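Local coordinates for HIT family hydrolase (Legionella pneumophila subsp. pneumophila, PDB 6D6J), which probably hydrolyses nucleotide-type phosphate compounds, as a zinc-containing homodimeric member of the histidine triad family, at residues I48-H53 with A69-R74; Y89-N94 with I106-L111; T56-N61 with F93-G98; P40-H45 with R114-P119. All blocks are in the same frame, centred on the assembly; numbering follows the deposited sequence.

Contact 1 of 4, residues I48-H53 with A69-R74; sequences IIPKKH and ANILIR. With ZN (zinc ion), chain G.
Ile-71, on helix 62-81, reaches Ile-48 and Pro-50 of strand 44-50 with two different branches; the closest pairs are carbon to carbon, and no hydrogen bond crosses. From CB, the side chain of Ile-71 divides. Its CG2 lies 3.8 Å from CG2 of Ile-48, where the two side chains overlap alongside, running opposite ways, and stands equally far from the carbonyl oxygen of Ile-48. The other branch leaves through CG1, which is anti to the carbonyl carbon (chi1 -73°), and ends in CD1 against the proline: CD1 of Ile-71 is 3.6 Å from CD of Pro-50 and 3.9 Å from its CB, so the methyl rests on the pyrrolidine ring. Arg-74, one helical turn on, adds its CG at 4.3 Å from CG2 of Ile-48.

The axes of strand 48-50 and helix 69-74 approach to 8.4 Å, their directions 153° apart. Ile-48 is also touched by Ala-75 and Leu-78 of the same helix, whereas Ile-49 is directed away from the helix and touches His-105 and His-107. Beyond the strand, His-53 gives ND1 to the zinc ion at 2.1 Å, where Cys-11, Cys-14 and His-105 complete the site. A long helix laid across one face of an antiparallel sheet, with histidines on the other, is characteristic of the HIT fold.

Contact 2 of 4, residues Y89-N94 with I106-L111; sequences YRLVFN and IHLHLL
Four backbone hydrogen bonds join strand 89-94 to strand 108-111, antiparallel. In the hydrogen-bonded pair Arg-90 and Leu-111, N of Arg-90 meets O of Leu-111 at 2.9 Å and 167°; in the pair Val-92 and His-109, N of Val-92 meets O of His-109 less straight.

Most apolar contacts lie on the face of Leu-91 and Leu-110. CG of Leu-108, anti to the backbone N (chi1 -179°), helps bring CD1 to 3.6 Å from the Phe-93 ring centroid, 6° off the normal, a CH-pi contact. CD1 of Leu-110 meets CD2 of Tyr-89 at 3.3 Å. On the face of Val-92 and His-109, CG2 of Val-92 lies 3.9 Å from CD1 of Leu-111.

One water links ND2 of Asn-94, NE2 of His-107 (2.7 Å) and NE2 of His-109. OD1 of Asn-94 accepts from NE of Arg-90 of the second subunit; ND1 of His-107 bonds O of His-105, and ND1 of His-109 bonds NE2 of His-45.

These bonds probably fix the rotation of the predicted nucleophile His-107 and of His-109.

Contact 3 of 4, residues T56-N61 with F93-G98; sequences TINDVN and FNVNSG
The turn that leads from strand 44-50 into helix 62-81, with its 3-10 segment 57-59, packs here on the end of strand 89-95, the outermost of its chain, beside the subunit interface. Ile-57 carries the apolar part. With CG1 beside the backbone N (chi1 -65°), its CD1 is directed over the Phe-93 face opposite the one taken by CD1 of Leu-108, 3.9 Å from the centroid and 16° off the normal, a CH-pi contact. Its CG1 meets CG2 of Val-95 at 3.7 Å, the side chains roughly perpendicular. The other methyl of Val-95, CG1, is 3.7 Å from ND2 of Asn-58.

Water bridges supply polar links: one accepts from N of Ile-57 (3.0 Å) and donates to O of Asn-94 (2.8 Å). A second accepts from ND2 of Asn-58 and from ND2 of Asn-96; both donors also reach O of Ser-85 of the second subunit. OD1 of Asn-58 bonds OH of Tyr-89 of that subunit.

Within the turn, OG1 of Thr-56 donates to OD1 of Asp-59 at 2.8 Å from above the carboxylate plane. Strand 89-95 continues the sheet by antiparallel pairing into the second subunit, as in HIT-family dimers.

Contact 4 of 4, residues P40-H45 with R114-P119; sequences PQAPTH and RQMTWP
Arg-114 bonds the carbonyl oxygen of Gln-41 through NH2, at 2.9 Å and 169°. The oxygen lies at the edge of the guanidinium, 8° out of its plane, while the donor is tilted 22° from the carbonyl plane. A water accepts from NE of Arg-114 at 2.8 Å and gives a weak, longer bond to the same oxygen. Along the aliphatic part, CG of Arg-114 meets CD of Pro-43 at 3.7 Å, the chain running across the proline. A separate, looser contact puts CB of Ala-42 4.4 Å from SD of Met-116.

Next come the groups that position this pair. The chain of Arg-114 is extended from CG to NE, which carries the guanidinium past the proline to the carbonyl; SD of Met-116 lies 3.6 Å above the guanidinium plane, displaced toward its rim. NH1 of Arg-114 bonds O of Gln-115 at 3.0 Å and forms a salt bridge with the C-terminal OXT of Gly-121 of the second subunit. On the other segment, N of Gln-41 donates to ND1 of His-45 in its ring plane.

Here the turn entering strand 44-50 meets the C-terminal tail, whose Trp-118 reaches His-109 of the second subunit: the tail of each chain reaches across the dimer interface of the HIT fold.

Contacts 1 and 2 adjoin in one antiparallel sheet, where strand 108-112 lies between 44-50 and 89-95: O of Ile-48 is 2.9 Å from N of Leu-108, a probable hydrogen bond, and the centres of the two contacts are about 11 Å apart. Contact 2 carries the predicted active-site His-107, whose side chain is about 9 Å from the zinc ion that His-53 of contact 1 helps to bind. Contact 3 shares Phe-93 and Asn-94 with contact 2, their centres about 12 Å apart. Contact 4 reaches contact 2 from the other end, NH1 of Arg-90 lying 2.7 Å from O of Thr-117. Contacts 3 and 4 do not touch, their centres about 21 Å apart, yet all four reach the second subunit.

Contact 1 of 4, residues I48-H53 with A69-R74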
loop_
_atom_site.group_PDB
_atom_site.type_symbol
_atom_site.label_atom_id
_atom_site.label_comp_id
_atom_site.label_asym_id
_atom_site.label_seq_id
_atom_site.Cartn_x
_atom_site.Cartn_y
_atom_site.Cartn_z
ATOM N N ILE B 48 -5.562 7.576 4.891
ATOM C CA ILE B 48 -5.405 7.041 6.243
ATOM C C ILE B 48 -3.997 7.405 6.692
ATOM O O ILE B 48 -3.014 7.063 6.016
ATOM C CB ILE B 48 -5.654 5.518 6.320
ATOM C CG1 ILE B 48 -7.025 5.104 5.725
ATOM C CG2 ILE B 48 -5.589 5.060 7.781
ATOM C CD1 ILE B 48 -7.085 4.921 4.223
ATOM N N ILE B 49 -3.901 8.128 7.805
ATOM C CA ILE B 49 -2.615 8.667 8.263
ATOM C C ILE B 49 -2.346 8.286 9.711
ATOM O O ILE B 49 -3.288 8.126 10.510
ATOM C CB ILE B 49 -2.516 10.201 8.103
ATOM C CG1 ILE B 49 -3.421 10.964 9.102
ATOM C CG2 ILE B 49 -2.790 10.604 6.671
ATOM C CD1 ILE B 49 -3.089 12.438 9.188
ATOM N N PRO B 50 -1.082 8.181 10.107
ATOM C CA PRO B 50 -0.771 8.218 11.540
ATOM C C PRO B 50 -0.950 9.632 12.074
ATOM O O PRO B 50 -0.718 10.616 11.365
ATOM C CB PRO B 50 0.708 7.814 11.578
ATOM C CG PRO B 50 1.281 8.361 10.295
ATOM C CD PRO B 50 0.136 8.290 9.275
ATOM N N LYS B 51 -1.343 9.741 13.348
ATOM C CA LYS B 51 -1.297 11.050 13.996
ATOM C C LYS B 51 0.148 11.484 14.256
ATOM O O LYS B 51 0.469 12.672 14.180
ATOM C CB LYS B 51 -2.151 11.017 15.265
ATOM C CG LYS B 51 -3.644 10.900 14.984
ATOM C CD LYS B 51 -4.441 10.806 16.292
ATOM C CE LYS B 51 -5.910 10.982 16.049
ATOM N NZ LYS B 51 -6.659 10.935 17.336
ATOM N N LYS B 52 1.037 10.538 14.540
ATOM C CA LYS B 52 2.468 10.821 14.613
ATOM C C LYS B 52 2.986 11.290 13.251
ATOM O O LYS B 52 2.631 10.729 12.209
ATOM C CB LYS B 52 3.210 9.529 15.008
ATOM C CG LYS B 52 4.741 9.668 15.069
ATOM C CD LYS B 52 5.368 8.389 15.546
ATOM C CE LYS B 52 6.862 8.502 15.660
ATOM N NZ LYS B 52 7.429 7.315 16.331
ATOM N N HIS B 53 3.845 12.314 13.254
ATOM C CA HIS B 53 4.464 12.781 12.022
ATOM C C HIS B 53 5.625 11.871 11.636
ATOM O O HIS B 53 6.632 11.788 12.348
ATOM C CB HIS B 53 4.949 14.218 12.172
ATOM C CG HIS B 53 5.562 14.749 10.921
ATOM N ND1 HIS B 53 4.817 15.310 9.900
ATOM C CD2 HIS B 53 6.847 14.750 10.502
ATOM C CE1 HIS B 53 5.629 15.654 8.917
ATOM N NE2 HIS B 53 6.862 15.318 9.252
ATOM N N ALA B 69 1.385 -1.133 9.705
ATOM C CA ALA B 69 0.479 -2.240 9.411
ATOM C C ALA B 69 -0.936 -1.917 9.856
ATOM O O ALA B 69 -1.907 -2.279 9.181
ATOM C CB ALA B 69 0.973 -3.504 10.105
ATOM N N ASN B 70 -1.077 -1.210 10.976
ATOM C CA ASN B 70 -2.405 -0.885 11.481
ATOM C C ASN B 70 -3.099 0.159 10.619
ATOM O O ASN B 70 -4.334 0.163 10.530
ATOM C CB ASN B 70 -2.325 -0.467 12.947
ATOM C CG ASN B 70 -2.119 -1.655 13.857
ATOM O OD1 ASN B 70 -2.374 -2.797 13.462
ATOM N ND2 ASN B 70 -1.634 -1.404 15.049
ATOM N N ILE B 71 -2.332 1.021 9.952
ATOM C CA ILE B 71 -2.908 1.913 8.949
ATOM C C ILE B 71 -3.517 1.105 7.811
ATOM O O ILE B 71 -4.627 1.395 7.342
ATOM C CB ILE B 71 -1.833 2.905 8.475
ATOM C CG1 ILE B 71 -1.577 3.941 9.572
ATOM C CG2 ILE B 71 -2.208 3.554 7.147
ATOM C CD1 ILE B 71 -0.304 4.728 9.368
ATOM N N LEU B 72 -2.805 0.072 7.360
ATOM C CA LEU B 72 -3.305 -0.805 6.306
ATOM C C LEU B 72 -4.543 -1.572 6.762
ATOM O O LEU B 72 -5.544 -1.644 6.033
ATOM C CB LEU B 72 -2.179 -1.745 5.883
ATOM C CG LEU B 72 -2.527 -2.859 4.912
ATOM C CD1 LEU B 72 -3.125 -2.317 3.636
ATOM C CD2 LEU B 72 -1.277 -3.670 4.595
ATOM N N ILE B 73 -4.517 -2.111 7.983
ATOM C CA ILE B 73 -5.683 -2.811 8.507
ATOM C C ILE B 73 -6.869 -1.862 8.624
ATOM O O ILE B 73 -7.994 -2.211 8.254
ATOM C CB ILE B 73 -5.336 -3.488 9.842
ATOM C CG1 ILE B 73 -4.322 -4.619 9.617
ATOM C CG2 ILE B 73 -6.600 -4.042 10.516
ATOM C CD1 ILE B 73 -3.603 -5.056 10.884
ATOM N N ARG B 74 -6.642 -0.643 9.121
ATOM C CA ARG B 74 -7.742 0.308 9.203
ATOM C C ARG B 74 -8.284 0.637 7.817
ATOM O O ARG B 74 -9.505 0.751 7.640
ATOM C CB ARG B 74 -7.321 1.567 9.954
ATOM C CG ARG B 74 -8.428 2.648 10.018
ATOM C CD ARG B 74 -9.762 2.085 10.533
ATOM N NE ARG B 74 -9.604 1.387 11.810
ATOM C CZ ARG B 74 -10.575 0.739 12.445
ATOM N NH1 ARG B 74 -11.785 0.645 11.896
ATOM N NH2 ARG B 74 -10.320 0.144 13.606
HETATM ZN ZN ZN G . 2.811 15.823 9.769
#

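Contact 2 of 4, residues Y89-N94 with I106-L111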
loop_
_atom_site.group_PDB
_atom_site.type_symbol
_atom_site.label_atom_id
_atom_site.label_comp_id
_atom_site.label_asym_id
_atom_site.label_seq_id
_atom_site.Cartn_x
_atom_site.Cartn_y
_atom_site.Cartn_z
ATOM N N TYR B 89 -11.214 -2.235 -4.716
ATOM C CA TYR B 89 -10.596 -0.931 -4.484
ATOM C C TYR B 89 -9.085 -1.096 -4.543
ATOM O O TYR B 89 -8.566 -2.218 -4.607
ATOM C CB TYR B 89 -11.048 -0.326 -3.147
ATOM C CG TYR B 89 -10.688 -1.179 -1.953
ATOM C CD1 TYR B 89 -11.561 -2.162 -1.476
ATOM C CD2 TYR B 89 -9.462 -1.030 -1.315
ATOM C CE1 TYR B 89 -11.220 -2.957 -0.376
ATOM C CE2 TYR B 89 -9.125 -1.797 -0.226
ATOM C CZ TYR B 89 -9.998 -2.746 0.246
ATOM O OH TYR B 89 -9.621 -3.494 1.333
ATOM N N ARG B 90 -8.384 0.035 -4.519
ATOM C CA ARG B 90 -6.932 0.048 -4.579
ATOM C C ARG B 90 -6.364 0.820 -3.398
ATOM O O ARG B 90 -6.928 1.843 -2.971
ATOM C CB ARG B 90 -6.473 0.677 -5.896
ATOM C CG ARG B 90 -4.947 0.807 -6.049
ATOM C CD ARG B 90 -4.565 1.064 -7.498
ATOM N NE ARG B 90 -4.867 -0.113 -8.311
ATOM C CZ ARG B 90 -5.072 -0.109 -9.628
ATOM N NH1 ARG B 90 -5.024 1.032 -10.328
ATOM N NH2 ARG B 90 -5.361 -1.259 -10.231
ATOM N N LEU B 91 -5.241 0.328 -2.874
ATOM C CA LEU B 91 -4.495 0.971 -1.792
ATOM C C LEU B 91 -3.122 1.370 -2.320
ATOM O O LEU B 91 -2.449 0.553 -2.966
ATOM C CB LEU B 91 -4.327 -0.004 -0.623
ATOM C CG LEU B 91 -5.623 -0.470 0.055
ATOM C CD1 LEU B 91 -5.340 -1.567 1.053
ATOM C CD2 LEU B 91 -6.335 0.684 0.722
ATOM N N VAL B 92 -2.705 2.614 -2.066
ATOM C CA VAL B 92 -1.447 3.121 -2.623
ATOM C C VAL B 92 -0.668 3.879 -1.554
ATOM O O VAL B 92 -1.206 4.806 -0.934
ATOM C CB VAL B 92 -1.698 4.070 -3.816
ATOM C CG1 VAL B 92 -0.370 4.530 -4.411
ATOM C CG2 VAL B 92 -2.566 3.397 -4.877
ATOM N N PHE B 93 0.623 3.555 -1.399
ATOM C CA PHE B 93 1.576 4.448 -0.733
ATOM C C PHE B 93 2.493 5.038 -1.795
ATOM O O PHE B 93 3.102 4.295 -2.572
ATOM C CB PHE B 93 2.499 3.733 0.272
ATOM C CG PHE B 93 1.860 3.323 1.581
ATOM C CD1 PHE B 93 1.453 4.277 2.522
ATOM C CD2 PHE B 93 1.758 1.973 1.903
ATOM C CE1 PHE B 93 0.928 3.869 3.745
ATOM C CE2 PHE B 93 1.224 1.569 3.120
ATOM C CZ PHE B 93 0.830 2.516 4.042
ATOM N N ASN B 94 2.629 6.358 -1.807
ATOM C CA ASN B 94 3.611 7.035 -2.645
ATOM C C ASN B 94 4.813 7.390 -1.788
ATOM O O ASN B 94 4.654 7.802 -0.637
ATOM C CB ASN B 94 3.018 8.326 -3.197
ATOM C CG ASN B 94 1.933 8.072 -4.221
ATOM O OD1 ASN B 94 1.796 6.967 -4.748
ATOM N ND2 ASN B 94 1.183 9.116 -4.550
ATOM N N ILE B 106 3.293 10.494 6.089
ATOM C CA ILE B 106 2.848 9.281 5.410
ATOM C C ILE B 106 1.326 9.205 5.365
ATOM O O ILE B 106 0.614 9.612 6.296
ATOM C CB ILE B 106 3.491 7.995 5.963
ATOM C CG1 ILE B 106 3.182 7.795 7.441
ATOM C CG2 ILE B 106 4.980 8.002 5.743
ATOM C CD1 ILE B 106 3.659 6.445 7.954
ATOM N N HIS B 107 0.827 8.669 4.254
ATOM C CA HIS B 107 -0.606 8.540 4.043
ATOM C C HIS B 107 -0.853 7.377 3.104
ATOM O O HIS B 107 -0.189 7.234 2.078
ATOM C CB HIS B 107 -1.232 9.830 3.486
ATOM C CG HIS B 107 -0.497 10.425 2.321
ATOM N ND1 HIS B 107 0.701 11.094 2.465
ATOM C CD2 HIS B 107 -0.829 10.526 1.013
ATOM C CE1 HIS B 107 1.093 11.551 1.289
ATOM N NE2 HIS B 107 0.189 11.213 0.387
ATOM N N LEU B 108 -1.816 6.551 3.460
ATOM C CA LEU B 108 -2.276 5.477 2.589
ATOM C C LEU B 108 -3.504 5.968 1.826
ATOM O O LEU B 108 -4.487 6.412 2.438
ATOM C CB LEU B 108 -2.632 4.253 3.430
ATOM C CG LEU B 108 -3.109 3.007 2.680
ATOM C CD1 LEU B 108 -2.081 2.602 1.635
ATOM C CD2 LEU B 108 -3.287 1.874 3.682
ATOM N N HIS B 109 -3.452 5.885 0.493
ATOM C CA HIS B 109 -4.604 6.227 -0.332
ATOM C C HIS B 109 -5.518 5.022 -0.463
ATOM O O HIS B 109 -5.054 3.907 -0.730
ATOM C CB HIS B 109 -4.171 6.577 -1.754
ATOM C CG HIS B 109 -3.306 7.780 -1.865
ATOM N ND1 HIS B 109 -3.815 9.044 -2.086
ATOM C CD2 HIS B 109 -1.959 7.905 -1.842
ATOM C CE1 HIS B 109 -2.813 9.903 -2.149
ATOM N NE2 HIS B 109 -1.678 9.233 -2.029
ATOM N N LEU B 110 -6.821 5.255 -0.312
ATOM C CA LEU B 110 -7.851 4.245 -0.534
ATOM C C LEU B 110 -8.758 4.780 -1.635
ATOM O O LEU B 110 -9.438 5.796 -1.440
ATOM C CB LEU B 110 -8.624 4.000 0.761
ATOM C CG LEU B 110 -9.980 3.289 0.682
ATOM C CD1 LEU B 110 -9.916 1.958 -0.033
ATOM C CD2 LEU B 110 -10.534 3.122 2.087
ATOM N N LEU B 111 -8.746 4.124 -2.793
ATOM C CA LEU B 111 -9.474 4.592 -3.975
ATOM C C LEU B 111 -10.478 3.536 -4.407
ATOM O O LEU B 111 -10.117 2.365 -4.577
ATOM C CB LEU B 111 -8.512 4.824 -5.147
ATOM C CG LEU B 111 -7.375 5.815 -4.901
ATOM C CD1 LEU B 111 -6.052 5.093 -4.688
ATOM C CD2 LEU B 111 -7.269 6.820 -6.054
HETATM O O HOH W 1 1.258 8.151 -0.032
HETATM O O HOH W 2 3.043 8.045 2.290
HETATM O O HOH W 3 0.705 10.942 -2.283
#

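Contact 3 of 4, residues T56-N61 with F93-G98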
loop_
_atom_site.group_PDB
_atom_site.type_symbol
_atom_site.label_atom_id
_atom_site.label_comp_id
_atom_site.label_asym_id
_atom_site.label_seq_id
_atom_site.Cartn_x
_atom_site.Cartn_y
_atom_site.Cartn_z
ATOM N N THR B 56 8.141 9.902 5.367
ATOM C CA THR B 56 7.998 8.974 4.245
ATOM C C THR B 56 8.061 7.540 4.753
ATOM O O THR B 56 8.488 7.275 5.881
ATOM C CB THR B 56 9.100 9.131 3.178
ATOM O OG1 THR B 56 10.313 8.540 3.657
ATOM C CG2 THR B 56 9.331 10.590 2.787
ATOM N N ILE B 57 7.684 6.598 3.881
ATOM C CA ILE B 57 7.818 5.183 4.224
ATOM C C ILE B 57 9.258 4.842 4.575
ATOM O O ILE B 57 9.503 3.949 5.391
ATOM C CB ILE B 57 7.300 4.312 3.056
ATOM C CG1 ILE B 57 5.786 4.515 2.846
ATOM C CG2 ILE B 57 7.652 2.832 3.249
ATOM C CD1 ILE B 57 4.899 4.021 3.991
ATOM N N ASN B 58 10.236 5.528 3.964
ATOM C CA ASN B 58 11.635 5.228 4.267
ATOM C C ASN B 58 11.986 5.511 5.719
ATOM O O ASN B 58 12.994 4.993 6.211
ATOM C CB ASN B 58 12.581 6.048 3.388
ATOM C CG ASN B 58 12.423 5.751 1.923
ATOM O OD1 ASN B 58 12.113 4.630 1.531
ATOM N ND2 ASN B 58 12.617 6.763 1.097
ATOM N N ASP B 59 11.187 6.324 6.402
ATOM C CA ASP B 59 11.434 6.712 7.780
ATOM C C ASP B 59 10.703 5.831 8.776
ATOM O O ASP B 59 10.778 6.099 9.978
ATOM C CB ASP B 59 11.069 8.180 7.962
ATOM C CG ASP B 59 11.757 9.045 6.937
ATOM O OD1 ASP B 59 11.068 9.688 6.099
ATOM O OD2 ASP B 59 13.002 8.996 6.901
ATOM N N VAL B 60 10.028 4.776 8.312
ATOM C CA VAL B 60 9.373 3.818 9.197
ATOM C C VAL B 60 10.382 2.731 9.523
ATOM O O VAL B 60 10.738 1.923 8.658
ATOM C CB VAL B 60 8.139 3.192 8.546
ATOM C CG1 VAL B 60 7.509 2.161 9.477
ATOM C CG2 VAL B 60 7.131 4.265 8.154
ATOM N N ASN B 61 10.821 2.687 10.763
ATOM C CA ASN B 61 11.685 1.604 11.179
ATOM C C ASN B 61 10.881 0.626 12.011
ATOM O O ASN B 61 9.649 0.690 12.063
ATOM C CB ASN B 61 12.936 2.151 11.850
ATOM C CG ASN B 61 13.759 2.980 10.897
ATOM O OD1 ASN B 61 14.081 4.129 11.177
ATOM N ND2 ASN B 61 14.067 2.410 9.734
ATOM N N PHE B 93 0.623 3.555 -1.399
ATOM C CA PHE B 93 1.576 4.448 -0.733
ATOM C C PHE B 93 2.493 5.038 -1.795
ATOM O O PHE B 93 3.102 4.295 -2.572
ATOM C CB PHE B 93 2.499 3.733 0.272
ATOM C CG PHE B 93 1.860 3.323 1.581
ATOM C CD1 PHE B 93 1.453 4.277 2.522
ATOM C CD2 PHE B 93 1.758 1.973 1.903
ATOM C CE1 PHE B 93 0.928 3.869 3.745
ATOM C CE2 PHE B 93 1.224 1.569 3.120
ATOM C CZ PHE B 93 0.830 2.516 4.042
ATOM N N ASN B 94 2.629 6.358 -1.807
ATOM C CA ASN B 94 3.611 7.035 -2.645
ATOM C C ASN B 94 4.813 7.390 -1.788
ATOM O O ASN B 94 4.654 7.802 -0.637
ATOM C CB ASN B 94 3.018 8.326 -3.197
ATOM C CG ASN B 94 1.933 8.072 -4.221
ATOM O OD1 ASN B 94 1.796 6.967 -4.748
ATOM N ND2 ASN B 94 1.183 9.116 -4.550
ATOM N N VAL B 95 6.015 7.259 -2.348
ATOM C CA VAL B 95 7.232 7.556 -1.597
ATOM C C VAL B 95 8.108 8.496 -2.411
ATOM O O VAL B 95 8.637 8.113 -3.468
ATOM C CB VAL B 95 7.996 6.288 -1.183
ATOM C CG1 VAL B 95 9.131 6.656 -0.220
ATOM C CG2 VAL B 95 7.040 5.284 -0.539
ATOM N N ASN B 96 8.279 9.716 -1.906
ATOM C CA ASN B 96 9.125 10.745 -2.504
ATOM C C ASN B 96 8.587 11.242 -3.844
ATOM O O ASN B 96 7.559 10.763 -4.335
ATOM C CB ASN B 96 10.610 10.341 -2.505
ATOM C CG ASN B 96 11.223 10.521 -1.140
ATOM O OD1 ASN B 96 10.842 11.446 -0.429
ATOM N ND2 ASN B 96 12.138 9.639 -0.747
ATOM N N SER B 97 9.251 12.230 -4.430
ATOM C CA SER B 97 8.671 12.903 -5.586
ATOM C C SER B 97 8.483 11.944 -6.754
ATOM O O SER B 97 7.465 12.004 -7.451
ATOM C CB SER B 97 9.524 14.108 -5.993
ATOM O OG SER B 97 8.879 14.849 -7.017
ATOM N N GLY B 98 9.451 11.054 -6.996
ATOM C CA GLY B 98 9.326 10.120 -8.098
ATOM C C GLY B 98 8.203 9.128 -7.908
ATOM O O GLY B 98 7.713 8.560 -8.892
HETATM O O HOH W 4 5.998 8.021 1.790
HETATM O O HOH W 5 13.470 9.392 1.909
#

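Contact 4 of 4, residues P40-H45 with R114-P119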
loop_
_atom_site.group_PDB
_atom_site.type_symbol
_atom_site.label_atom_id
_atom_site.label_comp_id
_atom_site.label_asym_id
_atom_site.label_seq_id
_atom_site.Cartn_x
_atom_site.Cartn_y
_atom_site.Cartn_z
ATOM N N PRO B 40 -10.086 14.137 -5.135
ATOM C CA PRO B 40 -10.283 12.694 -5.293
ATOM C C PRO B 40 -10.029 12.254 -6.727
ATOM O O PRO B 40 -10.433 12.913 -7.691
ATOM C CB PRO B 40 -11.754 12.500 -4.893
ATOM C CG PRO B 40 -12.394 13.839 -5.199
ATOM C CD PRO B 40 -11.338 14.833 -4.783
ATOM N N GLN B 41 -9.340 11.125 -6.852
ATOM C CA GLN B 41 -8.979 10.545 -8.137
ATOM C C GLN B 41 -9.893 9.401 -8.536
ATOM O O GLN B 41 -9.693 8.797 -9.593
ATOM C CB GLN B 41 -7.528 10.062 -8.090
ATOM C CG GLN B 41 -6.530 11.177 -7.791
ATOM C CD GLN B 41 -6.551 12.258 -8.831
ATOM O OE1 GLN B 41 -6.246 12.015 -10.004
ATOM N NE2 GLN B 41 -6.902 13.469 -8.412
ATOM N N ALA B 42 -10.857 9.072 -7.686
ATOM C CA ALA B 42 -11.865 8.055 -7.935
ATOM C C ALA B 42 -13.116 8.523 -7.214
ATOM O O ALA B 42 -13.057 9.458 -6.405
ATOM C CB ALA B 42 -11.395 6.693 -7.403
ATOM N N PRO B 43 -14.267 7.895 -7.475
ATOM C CA PRO B 43 -15.504 8.408 -6.864
ATOM C C PRO B 43 -15.458 8.470 -5.347
ATOM O O PRO B 43 -16.095 9.360 -4.770
ATOM C CB PRO B 43 -16.593 7.488 -7.438
ATOM C CG PRO B 43 -16.053 7.139 -8.814
ATOM C CD PRO B 43 -14.574 6.912 -8.540
ATOM N N THR B 44 -14.739 7.557 -4.688
ATOM C CA THR B 44 -14.378 7.704 -3.281
ATOM C C THR B 44 -12.862 7.636 -3.169
ATOM O O THR B 44 -12.232 6.705 -3.694
ATOM C CB THR B 44 -15.013 6.613 -2.405
ATOM O OG1 THR B 44 -16.431 6.781 -2.407
ATOM C CG2 THR B 44 -14.519 6.664 -0.953
ATOM N N HIS B 45 -12.272 8.607 -2.473
ATOM C CA HIS B 45 -10.819 8.649 -2.296
ATOM C C HIS B 45 -10.527 9.118 -0.874
ATOM O O HIS B 45 -10.745 10.287 -0.526
ATOM C CB HIS B 45 -10.201 9.563 -3.353
ATOM C CG HIS B 45 -8.707 9.579 -3.376
ATOM N ND1 HIS B 45 -8.020 10.170 -4.415
ATOM C CD2 HIS B 45 -7.773 9.139 -2.495
ATOM C CE1 HIS B 45 -6.724 10.090 -4.175
ATOM N NE2 HIS B 45 -6.543 9.459 -3.024
ATOM N N ARG B 114 -15.066 2.914 -8.763
ATOM C CA ARG B 114 -15.007 2.629 -10.184
ATOM C C ARG B 114 -13.998 1.509 -10.374
ATOM O O ARG B 114 -13.253 1.153 -9.457
ATOM C CB ARG B 114 -14.564 3.850 -10.996
ATOM C CG ARG B 114 -13.142 4.324 -10.696
ATOM C CD ARG B 114 -12.677 5.326 -11.750
ATOM N NE ARG B 114 -11.478 6.069 -11.344
ATOM C CZ ARG B 114 -10.224 5.638 -11.512
ATOM N NH1 ARG B 114 -9.984 4.446 -12.052
ATOM N NH2 ARG B 114 -9.201 6.392 -11.122
ATOM N N GLN B 115 -13.958 0.967 -11.582
ATOM C CA GLN B 115 -12.896 0.034 -11.938
ATOM C C GLN B 115 -11.550 0.761 -11.915
ATOM O O GLN B 115 -11.372 1.796 -12.573
ATOM C CB GLN B 115 -13.156 -0.552 -13.329
ATOM C CG GLN B 115 -12.055 -1.503 -13.782
ATOM C CD GLN B 115 -12.049 -2.782 -12.962
ATOM O OE1 GLN B 115 -13.065 -3.466 -12.870
ATOM N NE2 GLN B 115 -10.915 -3.105 -12.360
ATOM N N MET B 116 -10.605 0.233 -11.146
ATOM C CA MET B 116 -9.236 0.735 -11.157
ATOM C C MET B 116 -8.482 0.006 -12.263
ATOM O O MET B 116 -8.685 -1.192 -12.477
ATOM C CB MET B 116 -8.589 0.507 -9.786
ATOM C CG MET B 116 -9.425 1.102 -8.627
ATOM S SD MET B 116 -9.789 2.863 -8.766
ATOM C CE MET B 116 -8.141 3.570 -8.745
ATOM N N THR B 117 -7.619 0.730 -12.973
ATOM C CA THR B 117 -7.013 0.223 -14.202
ATOM C C THR B 117 -5.507 0.046 -14.029
ATOM O O THR B 117 -4.914 0.403 -13.001
ATOM C CB THR B 117 -7.338 1.140 -15.392
ATOM O OG1 THR B 117 -6.754 2.427 -15.165
ATOM C CG2 THR B 117 -8.845 1.286 -15.573
ATOM N N TRP B 118 -4.884 -0.536 -15.047
ATOM C CA TRP B 118 -3.488 -0.935 -14.958
ATOM C C TRP B 118 -2.760 -0.350 -16.162
ATOM O O TRP B 118 -3.266 -0.444 -17.288
ATOM C CB TRP B 118 -3.385 -2.468 -14.967
ATOM C CG TRP B 118 -2.136 -3.010 -14.320
ATOM C CD1 TRP B 118 -1.137 -3.743 -14.912
ATOM C CD2 TRP B 118 -1.766 -2.874 -12.943
ATOM N NE1 TRP B 118 -0.181 -4.080 -13.980
ATOM C CE2 TRP B 118 -0.544 -3.561 -12.763
ATOM C CE3 TRP B 118 -2.368 -2.257 -11.834
ATOM C CZ2 TRP B 118 0.095 -3.637 -11.525
ATOM C CZ3 TRP B 118 -1.737 -2.336 -10.603
ATOM C CH2 TRP B 118 -0.512 -3.014 -10.460
ATOM N N PRO B 119 -1.584 0.272 -15.977
ATOM C CA PRO B 119 -0.791 0.358 -14.744
ATOM C C PRO B 119 -1.372 1.357 -13.739
ATOM O O PRO B 119 -2.203 2.205 -14.100
ATOM C CB PRO B 119 0.564 0.897 -15.244
ATOM C CG PRO B 119 0.209 1.720 -16.466
ATOM C CD PRO B 119 -0.912 0.932 -17.119
HETATM O O HOH W 6 -12.542 8.702 -11.470
#